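Local coordinates for ribosomal protein s2-related protein (Deinococcus radiodurans, PDB 2JH3), which probably has a chelatase activity of the sirohydrochlorin ferrochelatase kind, and joins chelatase-like domains to a 4Fe-4S cluster domain and a stabilising domain, at residues 193-198 against 226-231; 200-205 against 237-242. All coordinates share one frame; numbering follows the deposited sequence.

Interaction 1: 193-198 against 226-231; sequences VPLSEW and QALAQA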
ATOM      1  N   VAL A 193     -41.838 -16.821  -2.104  1.00 46.29           N
ATOM      2  CA  VAL A 193     -42.051 -15.962  -3.236  1.00 43.88           C
ATOM      3  C   VAL A 193     -40.968 -14.930  -3.128  1.00 41.45           C
ATOM      4  O   VAL A 193     -40.472 -14.684  -2.042  1.00 39.61           O
ATOM      5  CB  VAL A 193     -43.477 -15.425  -3.222  1.00 44.05           C
ATOM      6  CG1 VAL A 193     -44.424 -16.565  -2.777  1.00 44.21           C
ATOM      7  CG2 VAL A 193     -43.628 -14.270  -2.323  1.00 43.96           C
ATOM      8  N   PRO A 194     -40.538 -14.375  -4.266  1.00 38.63           N
ATOM      9  CA  PRO A 194     -39.547 -13.303  -4.122  1.00 36.60           C
ATOM     10  C   PRO A 194     -40.195 -12.146  -3.410  1.00 35.02           C
ATOM     11  O   PRO A 194     -41.423 -12.042  -3.355  1.00 34.34           O
ATOM     12  CB  PRO A 194     -39.204 -12.925  -5.564  1.00 37.40           C
ATOM     13  CG  PRO A 194     -39.742 -14.068  -6.410  1.00 37.93           C
ATOM     14  CD  PRO A 194     -40.904 -14.627  -5.667  1.00 38.74           C
ATOM     15  N   LEU A 195     -39.365 -11.321  -2.806  1.00 34.17           N
ATOM     16  CA  LEU A 195     -39.830 -10.079  -2.191  1.00 33.48           C
ATOM     17  C   LEU A 195     -40.568  -9.153  -3.178  1.00 32.12           C
ATOM     18  O   LEU A 195     -41.446  -8.406  -2.773  1.00 32.19           O
ATOM     19  CB  LEU A 195     -38.605  -9.358  -1.616  1.00 32.33           C
ATOM     20  CG  LEU A 195     -38.806  -7.996  -0.996  1.00 32.39           C
ATOM     21  CD1 LEU A 195     -39.726  -8.040   0.178  1.00 31.68           C
ATOM     22  CD2 LEU A 195     -37.465  -7.373  -0.583  1.00 33.56           C
ATOM     23  N   SER A 196     -40.181  -9.189  -4.459  1.00 32.33           N
ATOM     24  CA  SER A 196     -40.833  -8.407  -5.520  1.00 31.37           C
ATOM     25  C   SER A 196     -42.298  -8.850  -5.762  1.00 31.87           C
ATOM     26  O   SER A 196     -43.051  -8.164  -6.407  1.00 31.17           O
ATOM     27  CB  SER A 196     -39.989  -8.454  -6.788  1.00 32.23           C
ATOM     28  OG  SER A 196     -40.035  -9.742  -7.326  1.00 32.63           O
ATOM     29  N   GLU A 197     -42.717  -9.959  -5.150  1.00 30.94           N
ATOM     30  CA  GLU A 197     -44.066 -10.426  -5.188  1.00 30.69           C
ATOM     31  C   GLU A 197     -44.729 -10.420  -3.788  1.00 30.57           C
ATOM     32  O   GLU A 197     -45.743 -11.090  -3.554  1.00 32.10           O
ATOM     33  CB  GLU A 197     -44.033 -11.860  -5.714  1.00 31.11           C
ATOM     34  CG  GLU A 197     -43.486 -12.029  -7.127  1.00 32.62           C
ATOM     35  CD  GLU A 197     -44.483 -11.553  -8.177  1.00 37.85           C
ATOM     36  OE1 GLU A 197     -44.044 -11.013  -9.224  1.00 39.78           O
ATOM     37  OE2 GLU A 197     -45.706 -11.711  -7.939  1.00 42.66           O
ATOM     38  N   TRP A 198     -44.203  -9.663  -2.845  1.00 30.65           N
ATOM     39  CA  TRP A 198     -44.657  -9.812  -1.435  1.00 31.04           C
ATOM     40  C   TRP A 198     -46.161  -9.609  -1.173  1.00 31.30           C
ATOM     41  O   TRP A 198     -46.716 -10.292  -0.324  1.00 32.79           O
ATOM     42  CB  TRP A 198     -43.835  -8.926  -0.460  1.00 28.96           C
ATOM     43  CG  TRP A 198     -44.065  -7.441  -0.523  1.00 28.12           C
ATOM     44  CD1 TRP A 198     -43.281  -6.516  -1.162  1.00 27.86           C
ATOM     45  CD2 TRP A 198     -45.099  -6.692   0.131  1.00 27.34           C
ATOM     46  NE1 TRP A 198     -43.786  -5.248  -1.000  1.00 26.37           N
ATOM     47  CE2 TRP A 198     -44.907  -5.324  -0.208  1.00 26.50           C
ATOM     48  CE3 TRP A 198     -46.227  -7.045   0.881  1.00 27.61           C
ATOM     49  CZ2 TRP A 198     -45.793  -4.307   0.204  1.00 27.17           C
ATOM     50  CZ3 TRP A 198     -47.091  -6.045   1.289  1.00 26.16           C
ATOM     51  CH2 TRP A 198     -46.883  -4.690   0.941  1.00 26.24           C
ATOM     52  N   GLN A 226     -34.992  -2.043  -4.714  1.00 34.58           N
ATOM     53  CA  GLN A 226     -35.362  -2.402  -6.088  1.00 33.67           C
ATOM     54  C   GLN A 226     -36.547  -3.362  -6.125  1.00 32.73           C
ATOM     55  O   GLN A 226     -37.457  -3.213  -6.936  1.00 33.27           O
ATOM     56  CB  GLN A 226     -34.142  -3.039  -6.815  1.00 34.68           C
ATOM     57  CD  GLN A 226     -31.688  -2.441  -7.257  0.50 58.77           C
ATOM     58  OE1 GLN A 226     -31.600  -3.092  -8.285  1.00 57.57           O
ATOM     59  NE2 GLN A 226     -30.803  -1.454  -7.183  1.00 60.48           N
ATOM     60  N   ALA A 227     -36.519  -4.347  -5.248  1.00 31.78           N
ATOM     61  CA  ALA A 227     -37.577  -5.387  -5.230  1.00 30.16           C
ATOM     62  C   ALA A 227     -38.907  -4.789  -4.759  1.00 28.49           C
ATOM     63  O   ALA A 227     -40.002  -5.168  -5.208  1.00 26.72           O
ATOM     64  CB  ALA A 227     -37.186  -6.535  -4.313  1.00 29.52           C
ATOM     65  N   LEU A 228     -38.793  -3.917  -3.782  1.00 28.33           N
ATOM     66  CA  LEU A 228     -39.938  -3.223  -3.205  1.00 30.44           C
ATOM     67  C   LEU A 228     -40.624  -2.289  -4.246  1.00 30.35           C
ATOM     68  O   LEU A 228     -41.824  -2.067  -4.189  1.00 30.61           O
ATOM     69  CB  LEU A 228     -39.528  -2.465  -1.913  1.00 30.15           C
ATOM     70  CG  LEU A 228     -39.196  -3.288  -0.646  1.00 31.55           C
ATOM     71  CD1 LEU A 228     -38.933  -2.363   0.525  1.00 32.89           C
ATOM     72  CD2 LEU A 228     -40.324  -4.222  -0.273  1.00 30.42           C
ATOM     73  N   ALA A 229     -39.842  -1.717  -5.149  1.00 31.06           N
ATOM     74  CA  ALA A 229     -40.358  -0.876  -6.265  1.00 31.94           C
ATOM     75  C   ALA A 229     -41.109  -1.685  -7.285  1.00 32.35           C
ATOM     76  O   ALA A 229     -42.119  -1.250  -7.803  1.00 34.29           O
ATOM     77  CB  ALA A 229     -39.205  -0.192  -6.949  1.00 32.61           C
ATOM     78  N   GLN A 230     -40.597  -2.863  -7.587  1.00 32.39           N
ATOM     79  CA  GLN A 230     -41.272  -3.815  -8.434  1.00 32.80           C
ATOM     80  C   GLN A 230     -42.545  -4.316  -7.806  1.00 32.28           C
ATOM     81  O   GLN A 230     -43.528  -4.370  -8.499  1.00 33.37           O
ATOM     82  CB  GLN A 230     -40.391  -5.005  -8.751  1.00 33.32           C
ATOM     83  CG  GLN A 230     -39.253  -4.656  -9.629  1.00 35.21           C
ATOM     84  CD  GLN A 230     -38.190  -5.748  -9.676  1.00 37.94           C
ATOM     85  OE1 GLN A 230     -38.395  -6.880  -9.174  1.00 43.24           O
ATOM     86  NE2 GLN A 230     -37.048  -5.433 -10.327  1.00 38.22           N
ATOM     87  N   ALA A 231     -42.534  -4.715  -6.529  1.00 30.48           N
ATOM     88  CA  ALA A 231     -43.779  -5.084  -5.865  1.00 30.66           C
ATOM     89  C   ALA A 231     -44.814  -3.949  -5.964  1.00 30.19           C
ATOM     90  O   ALA A 231     -45.997  -4.182  -6.233  1.00 29.66           O
ATOM     91  CB  ALA A 231     -43.543  -5.419  -4.418  1.00 29.13           C
TER
HETATM   92  O   HOH W   1     -43.380  -2.540  -2.113  1.00 30.48           O

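Interaction 2: 200-205 against 237-242; sequences SRVEAG and QAPPLH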
ATOM      1  N   SER A 200     -48.621 -10.627  -2.776  1.00 38.25           N
ATOM      2  CA  SER A 200     -49.273 -11.914  -3.053  1.00 39.74           C
ATOM      3  C   SER A 200     -49.400 -12.816  -1.813  1.00 41.87           C
ATOM      4  O   SER A 200     -50.138 -13.828  -1.842  1.00 41.52           O
ATOM      5  CB  SER A 200     -48.495 -12.689  -4.106  1.00 40.30           C
ATOM      6  OG  SER A 200     -47.294 -13.253  -3.602  1.00 40.74           O
ATOM      7  N   ARG A 201     -48.695 -12.458  -0.732  1.00 42.88           N
ATOM      8  CA  ARG A 201     -48.683 -13.262   0.486  1.00 43.48           C
ATOM      9  C   ARG A 201     -49.240 -12.510   1.685  1.00 43.63           C
ATOM     10  O   ARG A 201     -49.037 -12.903   2.813  1.00 43.76           O
ATOM     11  CB  ARG A 201     -47.250 -13.755   0.767  1.00 45.05           C
ATOM     12  CG  ARG A 201     -46.814 -14.964  -0.077  1.00 47.81           C
ATOM     13  CD  ARG A 201     -47.732 -16.220   0.205  1.00 52.02           C
ATOM     14  NE  ARG A 201     -47.185 -17.391  -0.476  1.00 52.24           N
ATOM     15  CZ  ARG A 201     -47.374 -17.654  -1.767  1.00 54.39           C
ATOM     16  NH1 ARG A 201     -48.127 -16.833  -2.493  1.00 55.51           N
ATOM     17  NH2 ARG A 201     -46.796 -18.719  -2.344  1.00 53.54           N
ATOM     18  N   VAL A 202     -49.944 -11.422   1.467  1.00 43.71           N
ATOM     19  CA  VAL A 202     -50.423 -10.623   2.587  1.00 44.49           C
ATOM     20  C   VAL A 202     -51.895 -10.393   2.381  1.00 45.74           C
ATOM     21  O   VAL A 202     -52.298  -9.891   1.320  1.00 45.03           O
ATOM     22  CB  VAL A 202     -49.707  -9.259   2.679  1.00 43.57           C
ATOM     23  CG1 VAL A 202     -50.388  -8.307   3.673  1.00 43.27           C
ATOM     24  CG2 VAL A 202     -48.269  -9.453   3.060  1.00 43.61           C
ATOM     25  N   GLU A 203     -52.671 -10.763   3.403  1.00 47.41           N
ATOM     26  CA  GLU A 203     -54.119 -10.593   3.409  1.00 48.28           C
ATOM     27  C   GLU A 203     -54.592  -9.606   4.476  1.00 48.52           C
ATOM     28  O   GLU A 203     -55.765  -9.235   4.487  1.00 50.41           O
ATOM     29  CB  GLU A 203     -54.781 -11.946   3.577  1.00 48.88           C
ATOM     30  CG  GLU A 203     -54.666 -12.801   2.306  1.00 51.15           C
ATOM     31  CD  GLU A 203     -54.553 -14.299   2.588  1.00 52.63           C
ATOM     32  OE1 GLU A 203     -55.289 -14.798   3.483  1.00 60.46           O
ATOM     33  OE2 GLU A 203     -53.737 -14.984   1.908  1.00 57.56           O
ATOM     34  N   ALA A 204     -53.699  -9.166   5.354  1.00 47.46           N
ATOM     35  CA  ALA A 204     -53.994  -8.077   6.274  1.00 46.83           C
ATOM     36  C   ALA A 204     -53.869  -6.719   5.583  1.00 46.58           C
ATOM     37  O   ALA A 204     -53.344  -6.607   4.468  1.00 48.48           O
ATOM     38  CB  ALA A 204     -53.032  -8.134   7.488  1.00 46.94           C
ATOM     39  N   GLY A 205     -54.328  -5.678   6.263  1.00 45.26           N
ATOM     40  CA  GLY A 205     -54.237  -4.334   5.763  1.00 44.04           C
ATOM     41  C   GLY A 205     -52.934  -3.636   6.013  1.00 42.84           C
ATOM     42  O   GLY A 205     -52.788  -2.470   5.651  1.00 42.44           O
ATOM     43  N   GLN A 237     -52.330  -1.897  -5.494  1.00 31.63           N
ATOM     44  CA  GLN A 237     -53.231  -1.997  -4.336  1.00 33.94           C
ATOM     45  C   GLN A 237     -52.584  -2.508  -3.017  1.00 35.59           C
ATOM     46  O   GLN A 237     -53.286  -2.673  -1.999  1.00 36.80           O
ATOM     47  CB  GLN A 237     -54.373  -2.932  -4.713  1.00 34.96           C
ATOM     48  CG  GLN A 237     -54.079  -4.425  -4.715  1.00 36.58           C
ATOM     49  CD  GLN A 237     -53.390  -4.935  -5.954  1.00 39.27           C
ATOM     50  OE1 GLN A 237     -52.877  -4.166  -6.762  1.00 39.32           O
ATOM     51  NE2 GLN A 237     -53.343  -6.244  -6.097  1.00 39.56           N
ATOM     52  N   ALA A 238     -51.270  -2.778  -3.033  1.00 35.71           N
ATOM     53  CA  ALA A 238     -50.569  -3.336  -1.828  1.00 35.56           C
ATOM     54  C   ALA A 238     -50.803  -2.440  -0.600  1.00 35.66           C
ATOM     55  O   ALA A 238     -50.842  -1.221  -0.749  1.00 35.58           O
ATOM     56  CB  ALA A 238     -49.100  -3.434  -2.103  1.00 35.59           C
ATOM     57  N   PRO A 239     -50.910  -3.029   0.634  1.00 36.02           N
ATOM     58  CA  PRO A 239     -51.004  -2.218   1.863  1.00 36.21           C
ATOM     59  C   PRO A 239     -49.683  -1.596   2.260  1.00 36.96           C
ATOM     60  O   PRO A 239     -48.643  -1.916   1.657  1.00 36.75           O
ATOM     61  CB  PRO A 239     -51.433  -3.230   2.929  1.00 36.81           C
ATOM     62  CG  PRO A 239     -51.048  -4.565   2.414  1.00 36.00           C
ATOM     63  CD  PRO A 239     -50.912  -4.480   0.914  1.00 36.83           C
ATOM     64  N   PRO A 240     -49.689  -0.726   3.285  1.00 36.75           N
ATOM     65  CA  PRO A 240     -48.434  -0.089   3.682  1.00 36.38           C
ATOM     66  C   PRO A 240     -47.445  -1.131   4.280  1.00 35.70           C
ATOM     67  O   PRO A 240     -47.851  -2.033   4.983  1.00 35.15           O
ATOM     68  CB  PRO A 240     -48.852   0.948   4.735  1.00 36.80           C
ATOM     69  CG  PRO A 240     -50.283   0.674   5.054  1.00 38.19           C
ATOM     70  CD  PRO A 240     -50.826  -0.365   4.146  1.00 37.79           C
ATOM     71  N   LEU A 241     -46.173  -1.012   3.919  1.00 36.37           N
ATOM     72  CA  LEU A 241     -45.110  -1.924   4.403  1.00 35.35           C
ATOM     73  C   LEU A 241     -44.164  -1.147   5.291  1.00 34.65           C
ATOM     74  O   LEU A 241     -43.506  -0.219   4.819  1.00 34.12           O
ATOM     75  CB  LEU A 241     -44.289  -2.480   3.246  1.00 34.90           C
ATOM     76  CG  LEU A 241     -43.269  -3.549   3.688  1.00 35.70           C
ATOM     77  CD1 LEU A 241     -43.967  -4.768   4.267  1.00 33.95           C
ATOM     78  CD2 LEU A 241     -42.419  -3.959   2.501  1.00 35.72           C
ATOM     79  N   HIS A 242     -44.051  -1.555   6.544  1.00 34.56           N
ATOM     80  CA  HIS A 242     -42.962  -1.041   7.376  1.00 34.96           C
ATOM     81  C   HIS A 242     -41.699  -1.941   7.279  1.00 34.02           C
ATOM     82  O   HIS A 242     -41.738  -3.148   7.516  1.00 34.08           O
ATOM     83  CB  HIS A 242     -43.445  -0.858   8.806  1.00 35.09           C
ATOM     84  CG  HIS A 242     -44.800  -0.226   8.889  1.00 36.86           C
ATOM     85  ND1 HIS A 242     -44.996   1.135   8.754  1.00 38.67           N
ATOM     86  CD2 HIS A 242     -46.024  -0.778   9.053  1.00 37.07           C
ATOM     87  CE1 HIS A 242     -46.295   1.389   8.853  1.00 39.71           C
ATOM     88  NE2 HIS A 242     -46.938   0.245   9.027  1.00 36.78           N
TER

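Interaction 1: 193-198 against 226-231
Leu195 and Trp198 pack from a 3-10 turn onto helix 218-234, inside the second CbiX-type unit, an alpha/beta fold of the chelatase superfamily. The tight part is apolar. Leu195 CG, anti to the backbone N (chi1 176°), stands over Ala227 CB, and the methyls branching from it take different partners: CD2 meets Ala227 CB at 3.8 Å, and CD1 crosses to Leu228 CD2 at 3.9 Å. That Leu228 methyl also touches Trp198, whose CD1 lies 3.4 Å from Ala231 CB. Truncation of Leu195 to an alanine is likely to open a gap beside Ala227 CB and Leu228 CD2, as both methyls filling it are gone. Backbones close in at Ser196: its CA points a hydrogen at Ala227 O (3.4 Å, 152° at H), and its own O lies 3.2 Å from Ala231 CA. Towards solvent the contact thins to Gln230, partly exposed, whose CB and OE1 both meet Ser196 CB, OE1 at 3.3 Å, without a hydrogen bond. No direct hydrogen bond joins the segments; instead one water, in plane at the indole edge, accepts from Trp198 NE1 (3.0 Å) and donates to Leu228 O (2.6 Å).

Interaction 2: 200-205 against 237-242
Pro239 packs against Val202, Ala204 and Gly205 where two loops lead into neighbouring parallel strands, 207-211 and 241-243, at one border of the chelatase-like CbiX sheet. Its ring can be followed atom by atom. CB, which leaves the backbone toward 200-205, lies against the Gly205 carbonyl, 3.1 Å from Gly205 O and 3.5 Å from Gly205 C. CG, the tip of the ring, reaches farther back along that loop: Ala204 O is 3.7 Å away, and Val202 CG1 approaches at 4.0 Å. Val202 presents this methyl because CG1 stands anti to its backbone N (chi1 169°), the two side chains meeting at a slant; its side chain also packs on Thr144 and Leu146 of the central strand 144-149. From CG the Pro239 ring closes through CD onto its own N.

No hydrogen bond joins the segments, and neither Pro239 nor Pro240 has an N-H to offer. Polar pairing begins just beyond, where Pro240 is backbone-bonded to Ala207 and His242 to Ala207 and Leu209, the ladder that joins the two strands. The contact is a small one near the surface, burying 138 Å² in all, and Gly205 and Pro240 lie at its exposed side. There Gly205 O, already against Pro239 CB, also reaches Pro240 CD at 3.2 Å.

How the interactions relate
Both contacts belong to the second CbiX unit and reach the same parallel sheet, but at different depths. Interaction 1 is largely buried and docks a 3-10 turn on helix 218-234; interaction 2 lies at the surface and joins two loops entering strands 207-211 and 241-243. Interaction 1 combines leucine, alanine and tryptophan packing with a bridging water, whereas interaction 2 sets proline rings against main-chain carbonyls and one valine methyl. Their segments alternate along the chain, and they touch directly: Trp198 CZ2 lies 3.9 Å from Leu241 CB and Leu228 CD2 lies 3.5 Å from Leu241 CD2, so indole and helix meet the same residue of edge strand 241-243.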